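Local structure of periplasmic divalent cation tolerance protein (Xylella fastidiosa, 2NUH) at residues E19-V24 against I56-K61; V24-Q27 against C33-Q36. The protein is of unknown precise function but may bind copper and other divalent metal ions, in keeping with a role in divalent cation tolerance. One frame throughout, in Å; residues are numbered along the deposited sequence.

Contact 1: residues E19-V24 against I56-K61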
# COMPACT_ATOMS: atom_id res chain seq x y z
N GLU A 19 5.97 -3.81 -8.05
CA GLU A 19 7.23 -3.09 -8.15
C GLU A 19 6.98 -1.66 -8.58
O GLU A 19 7.59 -0.74 -8.06
CB GLU A 19 8.16 -3.80 -9.13
CG GLU A 19 8.47 -5.22 -8.69
CD GLU A 19 9.49 -5.93 -9.56
OE1 GLU A 19 9.70 -7.14 -9.33
OE2 GLU A 19 10.08 -5.29 -10.47
N ILE A 20 6.09 -1.49 -9.55
CA ILE A 20 5.78 -0.14 -10.03
C ILE A 20 5.23 0.69 -8.88
O ILE A 20 5.69 1.79 -8.63
CB ILE A 20 4.77 -0.17 -11.18
CG1 ILE A 20 5.40 -0.82 -12.41
CG2 ILE A 20 4.25 1.24 -11.51
CD1 ILE A 20 4.38 -1.30 -13.40
N ILE A 21 4.26 0.14 -8.17
CA ILE A 21 3.63 0.89 -7.09
C ILE A 21 4.63 1.18 -5.99
O ILE A 21 4.70 2.31 -5.48
CB ILE A 21 2.41 0.14 -6.55
CG1 ILE A 21 1.26 0.25 -7.55
CG2 ILE A 21 1.98 0.70 -5.18
CD1 ILE A 21 0.22 -0.86 -7.40
N SER A 22 5.39 0.17 -5.62
CA SER A 22 6.37 0.33 -4.55
C SER A 22 7.38 1.40 -4.91
O SER A 22 7.65 2.31 -4.10
CB SER A 22 7.10 -0.99 -4.33
OG SER A 22 6.22 -1.97 -3.81
N ARG A 23 7.93 1.30 -6.11
CA ARG A 23 8.98 2.22 -6.50
C ARG A 23 8.44 3.64 -6.62
O ARG A 23 9.06 4.58 -6.14
CB ARG A 23 9.62 1.79 -7.82
CG ARG A 23 10.44 0.53 -7.74
CD ARG A 23 11.15 0.25 -9.08
NE ARG A 23 11.78 1.45 -9.63
CZ ARG A 23 11.34 2.13 -10.69
NH1 ARG A 23 11.97 3.21 -11.12
NH2 ARG A 23 10.26 1.71 -11.34
N VAL A 24 7.28 3.78 -7.24
CA VAL A 24 6.75 5.13 -7.45
C VAL A 24 6.36 5.79 -6.14
O VAL A 24 6.65 6.95 -5.92
CB VAL A 24 5.57 5.14 -8.43
CG1 VAL A 24 4.89 6.51 -8.43
CG2 VAL A 24 6.08 4.82 -9.83
N ILE A 56 -0.20 -10.04 -4.92
CA ILE A 56 0.87 -9.62 -4.03
C ILE A 56 0.23 -8.69 -3.03
O ILE A 56 -0.50 -7.78 -3.42
CB ILE A 56 1.93 -8.83 -4.80
CG1 ILE A 56 2.37 -9.59 -6.06
CG2 ILE A 56 3.11 -8.44 -3.89
CD1 ILE A 56 3.03 -10.90 -5.79
N GLN A 57 0.47 -8.93 -1.75
CA GLN A 57 -0.03 -8.05 -0.72
C GLN A 57 0.96 -6.94 -0.51
O GLN A 57 2.16 -7.19 -0.41
CB GLN A 57 -0.25 -8.84 0.57
CG GLN A 57 -0.69 -7.97 1.74
CD GLN A 57 -2.11 -7.51 1.62
OE1 GLN A 57 -2.41 -6.31 1.70
NE2 GLN A 57 -3.00 -8.45 1.40
N LEU A 58 0.47 -5.70 -0.46
CA LEU A 58 1.33 -4.57 -0.18
C LEU A 58 1.05 -4.03 1.19
O LEU A 58 -0.10 -3.99 1.64
CB LEU A 58 1.10 -3.44 -1.19
CG LEU A 58 1.31 -3.77 -2.66
CD1 LEU A 58 1.08 -2.47 -3.42
CD2 LEU A 58 2.71 -4.27 -2.92
N LEU A 59 2.13 -3.63 1.85
CA LEU A 59 2.06 -2.93 3.12
C LEU A 59 2.83 -1.65 2.90
O LEU A 59 4.05 -1.66 2.76
CB LEU A 59 2.71 -3.73 4.25
CG LEU A 59 2.08 -5.04 4.70
CD1 LEU A 59 2.99 -5.68 5.72
CD2 LEU A 59 0.73 -4.79 5.31
N ILE A 60 2.10 -0.56 2.86
CA ILE A 60 2.67 0.73 2.52
C ILE A 60 2.78 1.54 3.78
O ILE A 60 1.80 1.73 4.48
CB ILE A 60 1.76 1.45 1.53
CG1 ILE A 60 1.70 0.65 0.24
CG2 ILE A 60 2.27 2.84 1.23
CD1 ILE A 60 0.44 0.90 -0.56
N LYS A 61 3.98 2.02 4.09
CA LYS A 61 4.19 2.78 5.31
C LYS A 61 4.27 4.25 4.95
O LYS A 61 5.11 4.66 4.17
CB LYS A 61 5.48 2.35 6.00
CG LYS A 61 5.34 1.17 6.96
CD LYS A 61 5.22 -0.15 6.25
CE LYS A 61 6.57 -0.65 5.77
NZ LYS A 61 6.41 -1.87 4.96

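Contact 2: residues V24-Q27 against C33-Q36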
# COMPACT_ATOMS: atom_id res chain seq x y z
N VAL A 24 7.28 3.78 -7.24
CA VAL A 24 6.75 5.13 -7.45
C VAL A 24 6.36 5.79 -6.14
O VAL A 24 6.65 6.95 -5.92
CB VAL A 24 5.57 5.14 -8.43
CG1 VAL A 24 4.89 6.51 -8.43
CG2 VAL A 24 6.08 4.82 -9.83
N LEU A 25 5.69 5.05 -5.27
CA LEU A 25 5.28 5.66 -4.01
C LEU A 25 6.48 6.13 -3.20
O LEU A 25 6.42 7.17 -2.56
CB LEU A 25 4.45 4.69 -3.18
CG LEU A 25 3.05 4.42 -3.73
CD1 LEU A 25 2.29 3.51 -2.77
CD2 LEU A 25 2.28 5.72 -3.95
N VAL A 26 7.56 5.34 -3.22
CA VAL A 26 8.76 5.72 -2.48
C VAL A 26 9.47 6.86 -3.21
O VAL A 26 9.86 7.85 -2.59
CB VAL A 26 9.71 4.52 -2.28
CG1 VAL A 26 11.03 4.97 -1.66
CG2 VAL A 26 9.04 3.48 -1.40
N GLN A 27 9.59 6.75 -4.53
CA GLN A 27 10.30 7.77 -5.30
C GLN A 27 9.64 9.11 -5.15
O GLN A 27 10.31 10.14 -5.03
CB GLN A 27 10.28 7.41 -6.77
CG GLN A 27 11.33 6.45 -7.15
CD GLN A 27 11.07 5.82 -8.50
OE1 GLN A 27 9.95 5.85 -9.01
NE2 GLN A 27 12.11 5.24 -9.08
N CYS A 33 8.26 3.44 2.72
CA CYS A 33 8.64 2.11 2.32
C CYS A 33 7.39 1.35 1.96
O CYS A 33 6.30 1.66 2.43
CB CYS A 33 9.46 1.41 3.42
SG CYS A 33 9.46 -0.42 3.51
N VAL A 34 7.57 0.38 1.08
CA VAL A 34 6.46 -0.50 0.72
C VAL A 34 6.97 -1.91 0.77
O VAL A 34 8.02 -2.22 0.17
CB VAL A 34 5.93 -0.21 -0.68
CG1 VAL A 34 4.84 -1.20 -1.04
CG2 VAL A 34 5.40 1.22 -0.77
N THR A 35 6.27 -2.78 1.49
CA THR A 35 6.63 -4.17 1.55
C THR A 35 5.64 -4.98 0.75
O THR A 35 4.43 -4.80 0.86
CB THR A 35 6.65 -4.65 3.00
OG1 THR A 35 7.64 -3.88 3.70
CG2 THR A 35 7.00 -6.13 3.11
N GLN A 36 6.17 -5.88 -0.06
CA GLN A 36 5.36 -6.78 -0.86
C GLN A 36 5.46 -8.15 -0.25
O GLN A 36 6.55 -8.60 0.09
CB GLN A 36 5.95 -6.94 -2.24
CG GLN A 36 6.12 -5.74 -3.07
CD GLN A 36 7.07 -6.05 -4.21
OE1 GLN A 36 6.98 -7.10 -4.87
NE2 GLN A 36 8.01 -5.16 -4.42

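Contact 1: residues E19-V24 against I56-K61
Ile21 makes the principal contact with Leu58, its CG2 methyl lying 3.7 Å from Leu58 CD1. The bond from CA to CB already points at the strand, and the first torsion of Ile21 (chi1 -74°) places CG2 anti to the backbone N, where it meets the leucine while CG1 runs off on the other branch. The two side chains pass each other at a slant. A beta-branched residue serves two surfaces here: Ile21 also packs on Leu74 and Leu77 of helix 67-77. One residue further along the helix, Ser22 brings its OG to 4.3 Å from Leu58 CD2, a plain van der Waals approach. Serine is tolerable at this buried place because OG hydrogen-bonds back to Ala18 O, one helical turn earlier; its short side chain also touches Val34 and Gln36 of strand 33-38. On the strand, Leu58 points its side chain at the helix, whereas Ile60, two residues on, packs on Leu25 further along that helix; Leu59, which alternates with them, touches Phe9 of strand 5-12. Helix 15-27 thus lies on strand 50-63 through a small, buried, mainly apolar contact, the helix-on-sheet packing of the ferredoxin-like alpha/beta fold found in CutA and GlnB-like proteins.

Contact 2: residues V24-Q27 against C33-Q36
Val34 directs its side chain at the end of the helix, and its CG2 methyl meets two helix residues in succession: Leu25 CB and Val26 CG2, each 4.3 Å from Val34 CG2. The valine is well placed because its branch at CB offers a broad methyl surface close to the backbone, filling the short span between helix and strand without a long, flexible chain. Val26 answers with one branch. Its chi1 of 173° sets CG1 anti to the backbone N and leaves CG2 beside that nitrogen, turned to the strand, where it comes within 4.0 Å of Cys33 CA and 4.2 Å of Val34 N. This methyl therefore rests largely on the main chain of the strand; Cys33 CB leaves the strand away from the helix. Leu25 takes a different course: its CB and CD1 both come near Val34 CG2, and the same side chain also packs on Ile60 and Arg73. The touch is modest, apolar and only partly buried. It brings the C-terminal turn of helix 15-27 over the first residues of strand 33-38, after a short connection whose Ala31 pairs through its backbone with Leu25, on which Leu30 also packs. Beside it in the sheet runs strand 50-63, joined to strand 33-38 by backbone bonds between Cys33 and Lys61 and between Thr35 and Leu59.

Overall arrangement
From the N terminus, strand 5-12 leads into helix 15-27, which supplies the first segment of both contacts, with Val24 common to the two. Contact 2 closes the shorter loop, bringing the helix end back against strand 33-38 after five residues. Contact 1 closes a longer one that spans strands 33-38 and 40-45 before reaching strand 50-63, so the loop of contact 2 falls within it. Strands 33-38 and 50-63 are antiparallel neighbours, with Leu59 N to Thr35 O at 2.8 Å; strand 50-63 also pairs with strand 5-12. Helix 15-27 is thus the connection of a beta-alpha-beta crossover whose strands, 5-12 and 33-38, flank strand 50-63.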